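Local atomic coordinates of DltD domain-containing protein (Beauveria bassiana, PDB entry 7D78), a protein that probably acts as a polyketide cyclase, a thioesterase of the alpha/beta hydrolase fold that closes polyketide chains into medium-ring lactones. Residues C32-G37 with A107-D112. Numbering follows the deposited sequence.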
ATOM      1  N   CYS A  32       9.690  17.138 -12.026  1.00 16.79           N
ATOM      2  CA  CYS A  32       8.253  17.083 -11.769  1.00 20.66           C
ATOM      3  C   CYS A  32       8.030  17.110 -10.263  1.00 20.53           C
ATOM      4  O   CYS A  32       8.684  16.362  -9.528  1.00 22.66           O
ATOM      5  CB  CYS A  32       7.612  15.814 -12.356  1.00 20.05           C
ATOM      6  SG  CYS A  32       7.994  15.424 -14.083  1.00 19.05           S
ATOM      7  N   LYS A  33       7.113  17.963  -9.809  1.00 22.55           N
ATOM      8  CA  LYS A  33       6.789  18.073  -8.394  1.00 21.89           C
ATOM      9  C   LYS A  33       5.664  17.109  -8.038  1.00 21.91           C
ATOM     10  O   LYS A  33       4.747  16.887  -8.833  1.00 19.14           O
ATOM     11  CB  LYS A  33       6.359  19.498  -8.034  1.00 24.53           C
ATOM     12  CG  LYS A  33       7.481  20.527  -8.007  1.00 37.45           C
ATOM     13  CD  LYS A  33       7.155  21.677  -7.064  1.00 48.79           C
ATOM     14  CE  LYS A  33       6.718  21.156  -5.701  1.00 46.15           C
ATOM     15  NZ  LYS A  33       6.561  22.240  -4.679  1.00 58.81           N
ATOM     16  N   THR A  34       5.730  16.557  -6.834  1.00 21.27           N
ATOM     17  CA  THR A  34       4.699  15.667  -6.322  1.00 23.77           C
ATOM     18  C   THR A  34       3.806  16.440  -5.362  1.00 20.48           C
ATOM     19  O   THR A  34       4.146  17.542  -4.924  1.00 19.44           O
ATOM     20  CB  THR A  34       5.324  14.474  -5.599  1.00 22.61           C
ATOM     21  OG1 THR A  34       6.054  14.967  -4.467  1.00 20.42           O
ATOM     22  CG2 THR A  34       6.262  13.715  -6.532  1.00 22.72           C
ATOM     23  N   ILE A  35       2.661  15.846  -5.010  1.00 17.31           N
ATOM     24  CA  ILE A  35       1.748  16.579  -4.130  1.00 20.40           C
ATOM     25  C   ILE A  35       2.341  16.806  -2.737  1.00 22.52           C
ATOM     26  O   ILE A  35       1.951  17.764  -2.057  1.00 21.55           O
ATOM     27  CB  ILE A  35       0.371  15.894  -4.030  1.00 20.88           C
ATOM     28  CG1 ILE A  35       0.489  14.497  -3.409  1.00 22.21           C
ATOM     29  CG2 ILE A  35      -0.296  15.834  -5.412  1.00 19.45           C
ATOM     30  CD1 ILE A  35      -0.856  13.876  -3.126  1.00 19.93           C
ATOM     31  N   ASP A  36       3.298  15.987  -2.290  1.00 18.79           N
ATOM     32  CA  ASP A  36       3.941  16.261  -1.006  1.00 21.24           C
ATOM     33  C   ASP A  36       5.197  17.130  -1.135  1.00 22.71           C
ATOM     34  O   ASP A  36       5.889  17.358  -0.136  1.00 21.60           O
ATOM     35  CB  ASP A  36       4.246  14.944  -0.255  1.00 21.29           C
ATOM     36  CG  ASP A  36       5.400  14.142  -0.860  1.00 20.72           C
ATOM     37  OD1 ASP A  36       5.888  14.463  -1.960  1.00 26.44           O
ATOM     38  OD2 ASP A  36       5.826  13.159  -0.219  1.00 17.95           O
ATOM     39  N   GLY A  37       5.497  17.638  -2.324  1.00 19.91           N
ATOM     40  CA  GLY A  37       6.573  18.607  -2.486  1.00 23.14           C
ATOM     41  C   GLY A  37       7.936  18.042  -2.853  1.00 25.36           C
ATOM     42  O   GLY A  37       8.908  18.802  -2.914  1.00 32.97           O
ATOM     43  N   ALA A 107       3.808   4.523  -7.904  1.00 16.27           N
ATOM     44  CA  ALA A 107       2.605   4.564  -8.740  1.00 13.16           C
ATOM     45  C   ALA A 107       1.894   5.910  -8.630  1.00 19.08           C
ATOM     46  O   ALA A 107       1.478   6.492  -9.643  1.00 17.02           O
ATOM     47  CB  ALA A 107       1.657   3.424  -8.359  1.00 15.11           C
ATOM     48  N   GLU A 108       1.731   6.423  -7.406  1.00 15.49           N
ATOM     49  CA  GLU A 108       1.078   7.724  -7.254  1.00 13.86           C
ATOM     50  C   GLU A 108       1.954   8.850  -7.805  1.00 15.86           C
ATOM     51  O   GLU A 108       1.445   9.803  -8.419  1.00 18.04           O
ATOM     52  CB  GLU A 108       0.736   7.983  -5.779  1.00 16.72           C
ATOM     53  CG  GLU A 108      -0.388   7.120  -5.227  1.00 18.75           C
ATOM     54  CD  GLU A 108      -0.734   7.465  -3.784  1.00 20.14           C
ATOM     55  OE1 GLU A 108      -0.786   8.660  -3.456  1.00 19.58           O
ATOM     56  OE2 GLU A 108      -0.961   6.535  -2.980  1.00 18.54           O
ATOM     57  N   ASP A 109       3.269   8.766  -7.591  1.00 14.41           N
ATOM     58  CA  ASP A 109       4.178   9.762  -8.160  1.00 15.12           C
ATOM     59  C   ASP A 109       3.997   9.874  -9.666  1.00 15.51           C
ATOM     60  O   ASP A 109       4.102  10.973 -10.232  1.00 17.29           O
ATOM     61  CB  ASP A 109       5.638   9.412  -7.841  1.00 16.54           C
ATOM     62  CG  ASP A 109       6.014   9.665  -6.387  1.00 18.45           C
ATOM     63  OD1 ASP A 109       5.228  10.301  -5.656  1.00 18.11           O
ATOM     64  OD2 ASP A 109       7.114   9.209  -5.976  1.00 16.67           O
ATOM     65  N   LEU A 110       3.713   8.742 -10.332  1.00 16.99           N
ATOM     66  CA  LEU A 110       3.535   8.733 -11.782  1.00 18.22           C
ATOM     67  C   LEU A 110       2.340   9.574 -12.220  1.00 17.94           C
ATOM     68  O   LEU A 110       2.376  10.169 -13.301  1.00 19.62           O
ATOM     69  CB  LEU A 110       3.385   7.293 -12.290  1.00 18.45           C
ATOM     70  CG  LEU A 110       4.693   6.642 -12.758  1.00 19.48           C
ATOM     71  CD1 LEU A 110       4.531   5.153 -12.920  1.00 17.29           C
ATOM     72  CD2 LEU A 110       5.179   7.275 -14.074  1.00 17.29           C
ATOM     73  N   ALA A 111       1.265   9.626 -11.418  1.00 16.25           N
ATOM     74  CA  ALA A 111       0.183  10.564 -11.720  1.00 19.91           C
ATOM     75  C   ALA A 111       0.703  11.994 -11.776  1.00 20.85           C
ATOM     76  O   ALA A 111       0.333  12.763 -12.670  1.00 19.21           O
ATOM     77  CB  ALA A 111      -0.939  10.456 -10.682  1.00 17.31           C
ATOM     78  N   ASP A 112       1.570  12.365 -10.830  1.00 18.37           N
ATOM     79  CA  ASP A 112       2.094  13.724 -10.795  1.00 18.07           C
ATOM     80  C   ASP A 112       3.101  13.958 -11.915  1.00 20.17           C
ATOM     81  O   ASP A 112       3.142  15.047 -12.496  1.00 19.55           O
ATOM     82  CB  ASP A 112       2.709  14.004  -9.425  1.00 17.47           C
ATOM     83  CG  ASP A 112       1.680  13.917  -8.311  1.00 19.12           C
ATOM     84  OD1 ASP A 112       0.470  14.026  -8.630  1.00 17.98           O
ATOM     85  OD2 ASP A 112       2.066  13.750  -7.127  1.00 17.53           O
TER
HETATM   86  O   HOH W   1       3.771  17.579 -11.326  1.00 18.90           O
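Asp112 OD2 takes the backbone N-H of Ile35 at 3.0 Å, a bent bond (144°) that arrives 51° above the carboxylate plane. The carboxylate is shared between two subunits, because OD1 pairs with Arg179 of the second subunit in a salt bridge. With CG anti to its own carbonyl carbon (chi1 -62°), Asp112 lays the acid against the start of the type I turn from Thr34 to Gly37. There Asp112 OD2 rests 3.4 Å from Thr34 CA and 3.6 Å from Ile35 CG2, the side chains of Ile35 and Asp112 crossing at about a right angle. Cutting Asp112 back to an alanine is likely to rob the Ile35 N-H of its acceptor, leave Arg179 of the second subunit with Glu108 but without its other carboxylate, and open a gap beside the turn. At the end of strand 28-33 a water joins the two backbones, donating to Lys33 O (2.8 Å) and Asp112 O (2.9 Å). Thr34 turns its two branches to different tasks: CG2 lies 3.7 Å from Asp109 OD1, and OG1 is hydrogen-bonded to Asp36 OD1 at 2.6 Å, nearly in line with that C-O bond, and to Ile38 O. Arg88 makes salt bridges with both Asp36 and Asp109, and Gln105 also reaches Asp109 OD1. Here the hairpin between strands 28-33 and 39-45, at the edge of the central sheet, meets helix 103-118. The example illustrates how one buried carboxylate, serving a backbone N-H of its own chain and an arginine of another, joins a turn to the dimer interface, the arginines probably offsetting the gathered negative charge.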